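Local coordinates for protein beta-glucuronidase (Dictyoglomus thermophilum, PDB 6XXW) that probably cleaves beta-D-glucuronides to release glucuronic acid, as a glycoside hydrolase of family 2, at residues P192-I196 against N272-Y276; E219-F223 against L267-D271; K251-P255 against I294-F299; P343-L349 against L398-D402. All coordinates share one frame; numbering follows the deposited sequence.

Interaction 1: P192-I196 against N272-Y276; sequences PKVYI and NFDIY
Val194 and Ile196 each give a backbone N-H to a side chain of 272-276, which fastens the connection between strands 185-191 and 198-206 to strand 273-280 of the immunoglobulin-like beta domain of family 2 hydrolases. The two segments do not pair as strands; side chains bridge the backbones. Two hydrogen bonds carry the contact, and they differ in approach. Val194 N reaches Asn272 OD1 at 3.1 Å from above the carbonyl plane, 74° out of it, whereas Ile196 N meets Asp274 OD2 at 2.8 Å nearly along the carboxylate C-O direction, with an almost straight N-H (174°). Asp274 can extend across because its CG lies opposite the backbone N (chi1 -167°). The same carboxylate has charged and polar partners outside the segments: OD2 pairs with Arg30 and OD1 bonds Thr29 OG1. Shared among several groups, it is probably held firmly in its rotation.

Van der Waals packing fills in around these bonds. The Pro192 ring crosses the Asp274 side chain at about a right angle, with Pro192 CG 3.1 Å from Phe273 O and Pro192 CD 3.4 Å from Asp274 OD1. Val194 lies across the Asn272 amide, its CG2 branch 3.5 Å from Asn272 ND2. Farther along, Ile196 CD1 comes 4.0 Å from Tyr276 CB, the apolar end of the contact. Val194 O is buried here without a polar partner, and its neighbour across the contact is the carbon Asn272 CB, at 3.6 Å.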
loop_
_atom_site.group_PDB
_atom_site.type_symbol
_atom_site.label_atom_id
_atom_site.label_comp_id
_atom_site.label_asym_id
_atom_site.label_seq_id
_atom_site.Cartn_x
_atom_site.Cartn_y
_atom_site.Cartn_z
ATOM N N PRO A 192 -24.971 -41.837 26.589
ATOM C CA PRO A 192 -25.911 -42.783 27.197
ATOM C C PRO A 192 -26.966 -42.036 28.000
ATOM O O PRO A 192 -26.814 -40.862 28.339
ATOM C CB PRO A 192 -25.025 -43.643 28.104
ATOM C CG PRO A 192 -23.626 -43.367 27.676
ATOM C CD PRO A 192 -23.607 -41.996 27.115
ATOM N N LYS A 193 -28.051 -42.745 28.323
ATOM C CA LYS A 193 -29.169 -42.109 29.014
ATOM C C LYS A 193 -28.781 -41.633 30.406
ATOM O O LYS A 193 -29.334 -40.643 30.897
ATOM C CB LYS A 193 -30.363 -43.069 29.081
ATOM C CG LYS A 193 -30.841 -43.517 27.705
ATOM C CD LYS A 193 -31.847 -42.510 27.156
ATOM C CE LYS A 193 -32.679 -43.092 26.023
ATOM N NZ LYS A 193 -34.061 -43.508 26.432
ATOM N N VAL A 194 -27.852 -42.330 31.057
ATOM C CA VAL A 194 -27.225 -41.873 32.290
ATOM C C VAL A 194 -25.764 -41.605 31.953
ATOM O O VAL A 194 -25.060 -42.499 31.469
ATOM C CB VAL A 194 -27.365 -42.913 33.416
ATOM C CG1 VAL A 194 -26.718 -42.422 34.711
ATOM C CG2 VAL A 194 -28.832 -43.264 33.630
ATOM N N TYR A 195 -25.305 -40.382 32.203
ATOM C CA TYR A 195 -24.098 -39.896 31.549
ATOM C C TYR A 195 -23.425 -38.841 32.417
ATOM O O TYR A 195 -24.025 -38.297 33.343
ATOM C CB TYR A 195 -24.422 -39.309 30.167
ATOM C CG TYR A 195 -25.272 -38.045 30.203
ATOM C CD1 TYR A 195 -26.620 -38.095 30.546
ATOM C CD2 TYR A 195 -24.728 -36.805 29.881
ATOM C CE1 TYR A 195 -27.394 -36.949 30.583
ATOM C CE2 TYR A 195 -25.501 -35.654 29.908
ATOM C CZ TYR A 195 -26.832 -35.740 30.260
ATOM O OH TYR A 195 -27.601 -34.610 30.291
ATOM N N ILE A 196 -22.170 -38.543 32.085
ATOM C CA ILE A 196 -21.403 -37.505 32.765
ATOM C C ILE A 196 -21.898 -36.156 32.251
ATOM O O ILE A 196 -21.660 -35.810 31.094
ATOM C CB ILE A 196 -19.900 -37.663 32.519
ATOM C CG1 ILE A 196 -19.393 -38.994 33.070
ATOM C CG2 ILE A 196 -19.139 -36.469 33.107
ATOM C CD1 ILE A 196 -18.409 -39.676 32.129
ATOM N N ASN A 272 -25.720 -48.460 32.138
ATOM C CA ASN A 272 -25.097 -47.329 31.467
ATOM C C ASN A 272 -23.599 -47.309 31.719
ATOM O O ASN A 272 -23.127 -47.634 32.814
ATOM C CB ASN A 272 -25.716 -46.007 31.912
ATOM C CG ASN A 272 -27.155 -45.881 31.488
ATOM O OD1 ASN A 272 -27.459 -45.338 30.423
ATOM N ND2 ASN A 272 -28.059 -46.411 32.307
ATOM N N PHE A 273 -22.871 -46.906 30.684
ATOM C CA PHE A 273 -21.418 -46.853 30.656
ATOM C C PHE A 273 -21.062 -45.589 29.893
ATOM O O PHE A 273 -21.582 -45.378 28.796
ATOM C CB PHE A 273 -20.874 -48.115 29.977
ATOM C CG PHE A 273 -19.395 -48.102 29.702
ATOM C CD1 PHE A 273 -18.483 -47.931 30.722
ATOM C CD2 PHE A 273 -18.921 -48.335 28.416
ATOM C CE1 PHE A 273 -17.121 -47.940 30.461
ATOM C CE2 PHE A 273 -17.563 -48.349 28.144
ATOM C CZ PHE A 273 -16.662 -48.154 29.171
ATOM N N ASP A 274 -20.221 -44.732 30.473
ATOM C CA ASP A 274 -19.907 -43.456 29.832
ATOM C C ASP A 274 -18.470 -43.069 30.150
ATOM O O ASP A 274 -18.017 -43.224 31.286
ATOM C CB ASP A 274 -20.887 -42.357 30.293
ATOM C CG ASP A 274 -20.816 -41.077 29.439
ATOM O OD1 ASP A 274 -20.471 -41.151 28.230
ATOM O OD2 ASP A 274 -21.138 -39.993 29.985
ATOM N N ILE A 275 -17.757 -42.552 29.148
ATOM C CA ILE A 275 -16.386 -42.101 29.335
ATOM C C ILE A 275 -16.243 -40.685 28.783
ATOM O O ILE A 275 -16.664 -40.406 27.657
ATOM C CB ILE A 275 -15.374 -43.047 28.660
ATOM C CG1 ILE A 275 -15.472 -44.453 29.266
ATOM C CG2 ILE A 275 -13.962 -42.497 28.796
ATOM C CD1 ILE A 275 -14.549 -45.454 28.617
ATOM N N TYR A 276 -15.649 -39.800 29.574
ATOM C CA TYR A 276 -15.292 -38.461 29.118
ATOM C C TYR A 276 -13.868 -38.177 29.555
ATOM O O TYR A 276 -13.484 -38.504 30.684
ATOM C CB TYR A 276 -16.242 -37.390 29.678
ATOM C CG TYR A 276 -16.129 -36.024 29.000
ATOM C CD1 TYR A 276 -16.896 -35.710 27.890
ATOM C CD2 TYR A 276 -15.256 -35.060 29.482
ATOM C CE1 TYR A 276 -16.796 -34.456 27.269
ATOM C CE2 TYR A 276 -15.144 -33.812 28.877
ATOM C CZ TYR A 276 -15.923 -33.519 27.770
ATOM O OH TYR A 276 -15.818 -32.296 27.156
#

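Interaction 2: E219-F223 against L267-D271; sequences EGNNF and LLEKD
Phe223 and Leu267 form an antiparallel non-hydrogen-bonded pair where strand 223-228 begins beside strand 257-268, at one end of the sheet in the immunoglobulin-like domain of family 2 hydrolases. Next to this pair Leu268 N bonds Asn222 O at 3.0 Å, nearly straight at 173°. Beyond it the backbones part, and side chains continue the connection.

Glu269 does most of this. Its chain, bent at chi2 (-102°), brings OE1 to two consecutive backbone amides: Asn222 N, 3.1 Å from Glu269 OE1, arrives nearly in line with the C-O bond, while Asn221 N, also 3.1 Å from that oxygen, comes in well above the carboxylate plane. Both donors lie on the same face of that plane, and together they hold one carboxylate oxygen against the loop backbone. Asn222 answers from the other segment, its ND2 donating to Leu268 O at 3.3 Å with the acceptor almost exactly in the amide plane. Asn222 thus uses backbone N, backbone O and side chain together. Lys241 NZ bonds Gly220 O and Asn221 OD1, tying the loop to the chain just past strand 234-239.

On the apolar side, Gly220 CA passes 3.8 Å from Leu267 CD1, and a CB at this glycine would clash with that methyl group. Leu267 CD1 also lies over one face of the Phe223 ring in a CH-pi contact, 3.8 Å from the ring centroid, displaced toward the rim and nearest to Phe223 CZ at 3.4 Å.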
loop_
_atom_site.group_PDB
_atom_site.type_symbol
_atom_site.label_atom_id
_atom_site.label_comp_id
_atom_site.label_asym_id
_atom_site.label_seq_id
_atom_site.Cartn_x
_atom_site.Cartn_y
_atom_site.Cartn_z
ATOM N N GLU A 219 -26.630 -38.295 37.012
ATOM C CA GLU A 219 -27.581 -39.151 37.711
ATOM C C GLU A 219 -26.949 -40.469 38.143
ATOM O O GLU A 219 -27.485 -41.142 39.032
ATOM C CB GLU A 219 -28.816 -39.384 36.836
ATOM C CG GLU A 219 -29.793 -38.212 36.904
ATOM C CD GLU A 219 -30.672 -38.083 35.676
ATOM O OE1 GLU A 219 -31.815 -38.592 35.707
ATOM O OE2 GLU A 219 -30.217 -37.469 34.682
ATOM N N GLY A 220 -25.808 -40.836 37.560
ATOM C CA GLY A 220 -25.072 -41.995 38.012
ATOM C C GLY A 220 -24.251 -41.698 39.257
ATOM O O GLY A 220 -24.060 -40.546 39.657
ATOM N N ASN A 221 -23.757 -42.767 39.881
ATOM C CA ASN A 221 -22.996 -42.606 41.115
ATOM C C ASN A 221 -21.709 -43.410 41.213
ATOM O O ASN A 221 -20.906 -43.107 42.100
ATOM C CB ASN A 221 -23.889 -42.955 42.312
ATOM C CG ASN A 221 -24.989 -41.948 42.503
ATOM O OD1 ASN A 221 -24.717 -40.771 42.741
ATOM N ND2 ASN A 221 -26.235 -42.386 42.363
ATOM N N ASN A 222 -21.471 -44.409 40.364
ATOM C CA ASN A 222 -20.256 -45.219 40.431
ATOM C C ASN A 222 -19.294 -44.727 39.361
ATOM O O ASN A 222 -19.566 -44.874 38.167
ATOM C CB ASN A 222 -20.539 -46.706 40.224
ATOM C CG ASN A 222 -21.802 -47.161 40.901
ATOM O OD1 ASN A 222 -22.110 -46.746 42.014
ATOM N ND2 ASN A 222 -22.544 -48.030 40.228
ATOM N N PHE A 223 -18.154 -44.188 39.789
ATOM C CA PHE A 223 -17.181 -43.601 38.879
ATOM C C PHE A 223 -15.784 -44.089 39.212
ATOM O O PHE A 223 -15.416 -44.211 40.383
ATOM C CB PHE A 223 -17.219 -42.063 38.948
ATOM C CG PHE A 223 -18.494 -41.482 38.459
ATOM C CD1 PHE A 223 -18.660 -41.173 37.116
ATOM C CD2 PHE A 223 -19.535 -41.229 39.339
ATOM C CE1 PHE A 223 -19.850 -40.637 36.668
ATOM C CE2 PHE A 223 -20.723 -40.704 38.895
ATOM C CZ PHE A 223 -20.886 -40.409 37.561
ATOM N N LEU A 267 -18.019 -43.579 34.022
ATOM C CA LEU A 267 -19.217 -44.011 34.724
ATOM C C LEU A 267 -19.443 -45.494 34.472
ATOM O O LEU A 267 -19.507 -45.930 33.319
ATOM C CB LEU A 267 -20.426 -43.211 34.249
ATOM C CG LEU A 267 -21.784 -43.711 34.744
ATOM C CD1 LEU A 267 -21.973 -43.390 36.225
ATOM C CD2 LEU A 267 -22.900 -43.098 33.910
ATOM N N LEU A 268 -19.568 -46.277 35.544
ATOM C CA LEU A 268 -19.769 -47.725 35.420
ATOM C C LEU A 268 -21.008 -48.115 36.222
ATOM O O LEU A 268 -20.918 -48.359 37.427
ATOM C CB LEU A 268 -18.532 -48.485 35.883
ATOM C CG LEU A 268 -17.208 -47.993 35.284
ATOM C CD1 LEU A 268 -16.089 -48.043 36.320
ATOM C CD2 LEU A 268 -16.838 -48.768 34.022
ATOM N N GLU A 269 -22.157 -48.168 35.555
ATOM C CA GLU A 269 -23.409 -48.588 36.170
ATOM C C GLU A 269 -23.890 -49.891 35.535
ATOM O O GLU A 269 -23.227 -50.478 34.669
ATOM C CB GLU A 269 -24.472 -47.493 36.054
ATOM C CG GLU A 269 -24.058 -46.140 36.641
ATOM C CD GLU A 269 -24.660 -45.842 38.012
ATOM O OE1 GLU A 269 -23.889 -45.685 38.988
ATOM O OE2 GLU A 269 -25.900 -45.738 38.113
ATOM N N LYS A 270 -25.063 -50.345 35.985
ATOM C CA LYS A 270 -25.621 -51.597 35.487
ATOM C C LYS A 270 -25.962 -51.492 34.005
ATOM O O LYS A 270 -25.475 -52.275 33.183
ATOM C CB LYS A 270 -26.858 -51.978 36.305
ATOM N N ASP A 271 -26.792 -50.513 33.644
ATOM C CA ASP A 271 -27.268 -50.368 32.276
ATOM C C ASP A 271 -26.562 -49.267 31.495
ATOM O O ASP A 271 -26.786 -49.153 30.284
ATOM C CB ASP A 271 -28.779 -50.099 32.272
#

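Interaction 3: K251-P255 against I294-F299; sequences KLWEP and INEKPF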
loop_
_atom_site.group_PDB
_atom_site.type_symbol
_atom_site.label_atom_id
_atom_site.label_comp_id
_atom_site.label_asym_id
_atom_site.label_seq_id
_atom_site.Cartn_x
_atom_site.Cartn_y
_atom_site.Cartn_z
ATOM N N LYS A 251 4.386 -32.107 37.336
ATOM C CA LYS A 251 4.880 -31.116 36.391
ATOM C C LYS A 251 3.791 -30.058 36.242
ATOM O O LYS A 251 2.681 -30.361 35.783
ATOM C CB LYS A 251 5.234 -31.752 35.044
ATOM C CG LYS A 251 6.245 -32.910 35.125
ATOM C CD LYS A 251 5.529 -34.249 35.183
ATOM C CE LYS A 251 6.475 -35.406 35.501
ATOM N NZ LYS A 251 5.858 -36.728 35.166
ATOM N N LEU A 252 4.095 -28.836 36.661
ATOM C CA LEU A 252 3.097 -27.777 36.700
ATOM C C LEU A 252 2.916 -27.122 35.333
ATOM O O LEU A 252 3.857 -26.996 34.544
ATOM C CB LEU A 252 3.491 -26.707 37.722
ATOM C CG LEU A 252 3.807 -27.199 39.133
ATOM C CD1 LEU A 252 4.024 -26.017 40.073
ATOM C CD2 LEU A 252 2.684 -28.112 39.632
ATOM N N TRP A 253 1.682 -26.702 35.069
ATOM C CA TRP A 253 1.366 -25.912 33.891
ATOM C C TRP A 253 1.714 -24.449 34.146
ATOM O O TRP A 253 1.377 -23.896 35.198
ATOM C CB TRP A 253 -0.122 -26.063 33.556
ATOM C CG TRP A 253 -0.557 -25.394 32.289
ATOM C CD1 TRP A 253 -0.757 -25.994 31.069
ATOM C CD2 TRP A 253 -0.879 -24.004 32.112
ATOM N NE1 TRP A 253 -1.168 -25.055 30.144
ATOM C CE2 TRP A 253 -1.247 -23.829 30.757
ATOM C CE3 TRP A 253 -0.872 -22.884 32.962
ATOM C CZ2 TRP A 253 -1.617 -22.582 30.236
ATOM C CZ3 TRP A 253 -1.234 -21.647 32.442
ATOM C CH2 TRP A 253 -1.598 -21.505 31.092
ATOM N N GLU A 254 2.383 -23.817 33.188
ATOM C CA GLU A 254 2.602 -22.378 33.247
ATOM C C GLU A 254 3.052 -21.911 31.869
ATOM O O GLU A 254 3.431 -22.735 31.031
ATOM C CB GLU A 254 3.636 -22.001 34.326
ATOM C CG GLU A 254 5.003 -22.684 34.250
ATOM C CD GLU A 254 5.887 -22.350 35.469
ATOM O OE1 GLU A 254 5.385 -22.402 36.618
ATOM O OE2 GLU A 254 7.079 -22.024 35.278
ATOM N N PRO A 255 2.965 -20.615 31.589
ATOM C CA PRO A 255 3.576 -20.099 30.359
ATOM C C PRO A 255 5.045 -20.473 30.312
ATOM O O PRO A 255 5.780 -20.298 31.292
ATOM C CB PRO A 255 3.374 -18.589 30.472
ATOM C CG PRO A 255 2.165 -18.447 31.309
ATOM C CD PRO A 255 2.210 -19.577 32.307
ATOM N N ILE A 294 1.611 -16.958 39.771
ATOM C CA ILE A 294 1.250 -18.235 39.169
ATOM C C ILE A 294 2.249 -19.246 39.690
ATOM O O ILE A 294 3.464 -19.042 39.551
ATOM C CB ILE A 294 1.266 -18.177 37.635
ATOM C CG1 ILE A 294 0.187 -17.198 37.142
ATOM C CG2 ILE A 294 1.116 -19.596 37.049
ATOM C CD1 ILE A 294 0.117 -17.035 35.623
ATOM N N ASN A 295 1.742 -20.308 40.325
ATOM C CA ASN A 295 2.593 -21.313 40.960
ATOM C C ASN A 295 3.576 -20.651 41.923
ATOM O O ASN A 295 4.764 -20.994 41.980
ATOM C CB ASN A 295 3.311 -22.154 39.902
ATOM C CG ASN A 295 2.337 -22.917 39.032
ATOM O OD1 ASN A 295 1.256 -23.294 39.497
ATOM N ND2 ASN A 295 2.704 -23.151 37.771
ATOM N N GLU A 296 3.064 -19.661 42.660
ATOM C CA GLU A 296 3.781 -18.920 43.698
ATOM C C GLU A 296 4.974 -18.130 43.158
ATOM O O GLU A 296 5.857 -17.731 43.926
ATOM C CB GLU A 296 4.218 -19.853 44.835
ATOM C CG GLU A 296 3.054 -20.404 45.665
ATOM C CD GLU A 296 2.162 -19.304 46.239
ATOM O OE1 GLU A 296 2.664 -18.474 47.030
ATOM O OE2 GLU A 296 0.958 -19.261 45.900
ATOM N N LYS A 297 5.017 -17.860 41.853
ATOM C CA LYS A 297 6.079 -17.033 41.304
ATOM C C LYS A 297 5.496 -15.762 40.694
ATOM O O LYS A 297 4.393 -15.799 40.142
ATOM C CB LYS A 297 6.880 -17.801 40.240
ATOM C CG LYS A 297 7.571 -19.039 40.757
ATOM C CD LYS A 297 8.304 -19.753 39.632
ATOM C CE LYS A 297 7.333 -20.285 38.599
ATOM N NZ LYS A 297 8.047 -21.045 37.529
ATOM N N PRO A 298 6.199 -14.616 40.800
ATOM C CA PRO A 298 5.664 -13.350 40.264
ATOM C C PRO A 298 5.606 -13.285 38.745
ATOM O O PRO A 298 6.643 -13.158 38.091
ATOM C CB PRO A 298 6.637 -12.298 40.814
ATOM C CG PRO A 298 7.894 -13.053 41.105
ATOM C CD PRO A 298 7.446 -14.412 41.558
ATOM N N PHE A 299 4.401 -13.324 38.181
ATOM C CA PHE A 299 4.204 -13.292 36.735
ATOM C C PHE A 299 4.316 -11.865 36.192
ATOM O O PHE A 299 4.026 -10.890 36.891
ATOM C CB PHE A 299 2.822 -13.867 36.404
ATOM C CG PHE A 299 2.610 -14.218 34.946
ATOM C CD1 PHE A 299 3.471 -15.076 34.281
ATOM C CD2 PHE A 299 1.508 -13.720 34.263
ATOM C CE1 PHE A 299 3.251 -15.419 32.947
ATOM C CE2 PHE A 299 1.281 -14.051 32.909
ATOM C CZ PHE A 299 2.146 -14.897 32.259
#
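Glu254 and Asn295 lay their flat ends nearly coplanar, carboxylate and amide planes 16° apart, so that Asn295 ND2 points straight at Glu254 OE1 (3.0 Å, 172°) on its anti lone pair. The other hydrogen of the same ND2 goes to Trp253 O, also at 3.0 Å, approaching from above that carbonyl plane; one amide nitrogen therefore grips both a side chain and the backbone beside it. Lys297 crosses Glu254 at about a right angle and brings NZ to OE2 on the syn side, a salt bridge of 2.6 Å. Glu254 reaches both partners with CG set between its backbone N and carbonyl carbon (chi1 55°) and the chain extended beyond. Asn295 and Lys297 belong to a tight beta hairpin, a type I' turn from Ile294 to Lys297, which leads into strand 297-305 of the TIM barrel; 251-255 is part of the preceding immunoglobulin-like domain. With an alanine in place of Glu254, the Lys297 ammonium would probably lose this carboxylate, and the Asn295 amide would keep Trp253 O as its remaining acceptor across the contact. The Leu252 side chain slides past that of Asn295 in the opposite direction, its CD1 3.7 Å from Asn295 CG. Asn295 OD1 is taken by Thr284 N, and Lys297 also makes a cation-pi contact with Phe595. Next in the chain after Glu254, the Pro255 ring meets Phe299 obliquely, with Pro255 CG 3.6 Å from Phe299 CE1.

Interaction 4: P343-L349 against L398-D402; sequences PYSEEIL and LIARD
Tyr344 O receives the guanidinium of Arg401: NH2 bonds it at 2.7 Å, and Arg401 NH1 adds a weak bond at 2.9 Å. Glu346 CG lies over one face of that group and is 3.4 Å from Arg401 CD, the methylene leading to it; Glu346 OE1 is well out of the guanidinium plane, so its long ion pair with NH1 is one of charges alone. Pro343 CG packs on Leu398 CD1 at 3.6 Å, and Leu349 CD1 crowds Asp402 OD2.

Asp402, next to Arg401 in sequence, takes the arginine side-on, Arg401 NE bonding Asp402 OD1 and Arg401 NH2 bonding Asp402 OD2 at 2.7 Å. A bend in Arg401 at chi3 (71°) turns the group to face the other segment. Glu361 OE2 is a further salt-bridge partner of NH2. A leucine in place of Arg401 would probably leave Tyr344 O without these donors and the nearby carboxylates of Asp402 and Glu361 without the positive charge that both now share.

Within the TIM barrel the contact joins the start of helix 346-355, with Ser345 at its N-cap and Ser345 OG weakly bonded by Ile348 N, to the last turn of helix 385-402, over strands 358-362 and 408-415.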
loop_
_atom_site.group_PDB
_atom_site.type_symbol
_atom_site.label_atom_id
_atom_site.label_comp_id
_atom_site.label_asym_id
_atom_site.label_seq_id
_atom_site.Cartn_x
_atom_site.Cartn_y
_atom_site.Cartn_z
ATOM N N PRO A 343 -16.453 -13.767 25.632
ATOM C CA PRO A 343 -15.840 -15.094 25.667
ATOM C C PRO A 343 -15.510 -15.545 24.253
ATOM O O PRO A 343 -16.268 -15.300 23.308
ATOM C CB PRO A 343 -16.921 -15.972 26.316
ATOM C CG PRO A 343 -17.761 -14.981 27.119
ATOM C CD PRO A 343 -17.783 -13.746 26.277
ATOM N N TYR A 344 -14.358 -16.185 24.108
ATOM C CA TYR A 344 -13.982 -16.722 22.813
ATOM C C TYR A 344 -14.486 -18.161 22.686
ATOM O O TYR A 344 -15.084 -18.734 23.605
ATOM C CB TYR A 344 -12.467 -16.642 22.598
ATOM C CG TYR A 344 -11.915 -15.242 22.365
ATOM C CD1 TYR A 344 -12.753 -14.122 22.336
ATOM C CD2 TYR A 344 -10.542 -15.043 22.167
ATOM C CE1 TYR A 344 -12.222 -12.821 22.130
ATOM C CE2 TYR A 344 -10.015 -13.769 21.962
ATOM C CZ TYR A 344 -10.858 -12.664 21.942
ATOM O OH TYR A 344 -10.293 -11.417 21.743
ATOM N N SER A 345 -14.269 -18.744 21.515
ATOM C CA SER A 345 -14.605 -20.143 21.316
ATOM C C SER A 345 -13.809 -21.018 22.275
ATOM O O SER A 345 -12.658 -20.718 22.617
ATOM C CB SER A 345 -14.309 -20.550 19.877
ATOM O OG SER A 345 -12.915 -20.503 19.647
ATOM N N GLU A 346 -14.440 -22.121 22.704
ATOM C CA GLU A 346 -13.751 -23.106 23.534
ATOM C C GLU A 346 -12.483 -23.599 22.859
ATOM O O GLU A 346 -11.469 -23.856 23.528
ATOM C CB GLU A 346 -14.688 -24.282 23.834
ATOM C CG GLU A 346 -16.045 -23.855 24.395
ATOM C CD GLU A 346 -17.198 -23.925 23.389
ATOM O OE1 GLU A 346 -17.152 -23.208 22.352
ATOM O OE2 GLU A 346 -18.170 -24.678 23.662
ATOM N N GLU A 347 -12.527 -23.737 21.528
ATOM C CA GLU A 347 -11.365 -24.156 20.752
ATOM C C GLU A 347 -10.144 -23.304 21.071
ATOM O O GLU A 347 -9.036 -23.826 21.235
ATOM C CB GLU A 347 -11.709 -24.084 19.259
ATOM C CG GLU A 347 -12.568 -25.249 18.738
ATOM C CD GLU A 347 -14.076 -25.074 18.963
ATOM O OE1 GLU A 347 -14.508 -24.060 19.562
ATOM O OE2 GLU A 347 -14.838 -25.971 18.530
ATOM N N ILE A 348 -10.322 -21.986 21.196
ATOM C CA ILE A 348 -9.170 -21.135 21.474
ATOM C C ILE A 348 -8.611 -21.406 22.876
ATOM O O ILE A 348 -7.390 -21.375 23.090
ATOM C CB ILE A 348 -9.544 -19.657 21.266
ATOM C CG1 ILE A 348 -9.535 -19.346 19.764
ATOM C CG2 ILE A 348 -8.567 -18.728 22.025
ATOM C CD1 ILE A 348 -10.071 -17.947 19.438
ATOM N N LEU A 349 -9.481 -21.713 23.844
ATOM C CA LEU A 349 -8.986 -21.998 25.194
ATOM C C LEU A 349 -8.257 -23.342 25.264
ATOM O O LEU A 349 -7.260 -23.469 25.992
ATOM C CB LEU A 349 -10.137 -21.956 26.208
ATOM C CG LEU A 349 -10.776 -20.575 26.367
ATOM C CD1 LEU A 349 -11.757 -20.594 27.510
ATOM C CD2 LEU A 349 -9.716 -19.515 26.619
ATOM N N LEU A 398 -20.469 -18.583 31.629
ATOM C CA LEU A 398 -19.070 -18.496 31.229
ATOM C C LEU A 398 -18.189 -19.328 32.148
ATOM O O LEU A 398 -17.347 -20.105 31.689
ATOM C CB LEU A 398 -18.639 -17.031 31.235
ATOM C CG LEU A 398 -17.157 -16.713 31.067
ATOM C CD1 LEU A 398 -16.634 -17.236 29.735
ATOM C CD2 LEU A 398 -16.941 -15.206 31.191
ATOM N N ILE A 399 -18.382 -19.189 33.457
ATOM C CA ILE A 399 -17.605 -19.985 34.395
ATOM C C ILE A 399 -17.948 -21.465 34.258
ATOM O O ILE A 399 -17.063 -22.325 34.323
ATOM C CB ILE A 399 -17.821 -19.447 35.823
ATOM C CG1 ILE A 399 -17.217 -18.035 35.915
ATOM C CG2 ILE A 399 -17.223 -20.392 36.861
ATOM C CD1 ILE A 399 -17.503 -17.310 37.210
ATOM N N ALA A 400 -19.229 -21.793 34.039
ATOM C CA ALA A 400 -19.590 -23.197 33.850
ATOM C C ALA A 400 -18.893 -23.783 32.626
ATOM O O ALA A 400 -18.502 -24.959 32.622
ATOM C CB ALA A 400 -21.111 -23.349 33.728
ATOM N N ARG A 401 -18.721 -22.980 31.573
ATOM C CA ARG A 401 -18.075 -23.509 30.378
ATOM C C ARG A 401 -16.577 -23.686 30.585
ATOM O O ARG A 401 -16.011 -24.708 30.183
ATOM C CB ARG A 401 -18.330 -22.601 29.178
ATOM C CG ARG A 401 -17.993 -23.264 27.843
ATOM C CD ARG A 401 -17.963 -22.244 26.718
ATOM N NE ARG A 401 -16.805 -21.352 26.817
ATOM C CZ ARG A 401 -16.506 -20.411 25.930
ATOM N NH1 ARG A 401 -17.263 -20.241 24.849
ATOM N NH2 ARG A 401 -15.443 -19.642 26.125
ATOM N N ASP A 402 -15.916 -22.710 31.213
ATOM C CA ASP A 402 -14.463 -22.605 31.135
ATOM C C ASP A 402 -13.742 -22.863 32.450
ATOM O O ASP A 402 -12.508 -22.759 32.488
ATOM C CB ASP A 402 -14.084 -21.225 30.579
ATOM C CG ASP A 402 -14.542 -21.053 29.142
ATOM O OD1 ASP A 402 -14.876 -22.077 28.507
ATOM O OD2 ASP A 402 -14.581 -19.921 28.634
#

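Overall arrangement
From the N terminus, the connection at 192-196 opens interaction 1, which closes on 272-276 after a span rich in strands. Interaction 2 (219-223 with 267-271) opens and closes within that span; the two touch, with Asp274 O probably bonded to Leu267 N, and fix one end of the immunoglobulin-like domain. Interaction 3 starts at 251-255, inside both spans, and ends at 294-299, beyond them, so it crosses both; it lies where the domain meets the hairpin leading into the TIM barrel, its centre about 35 Å from that of interaction 1. Interaction 4 follows in series, joining two barrel helices, its nearest atoms about 7 Å from interaction 3.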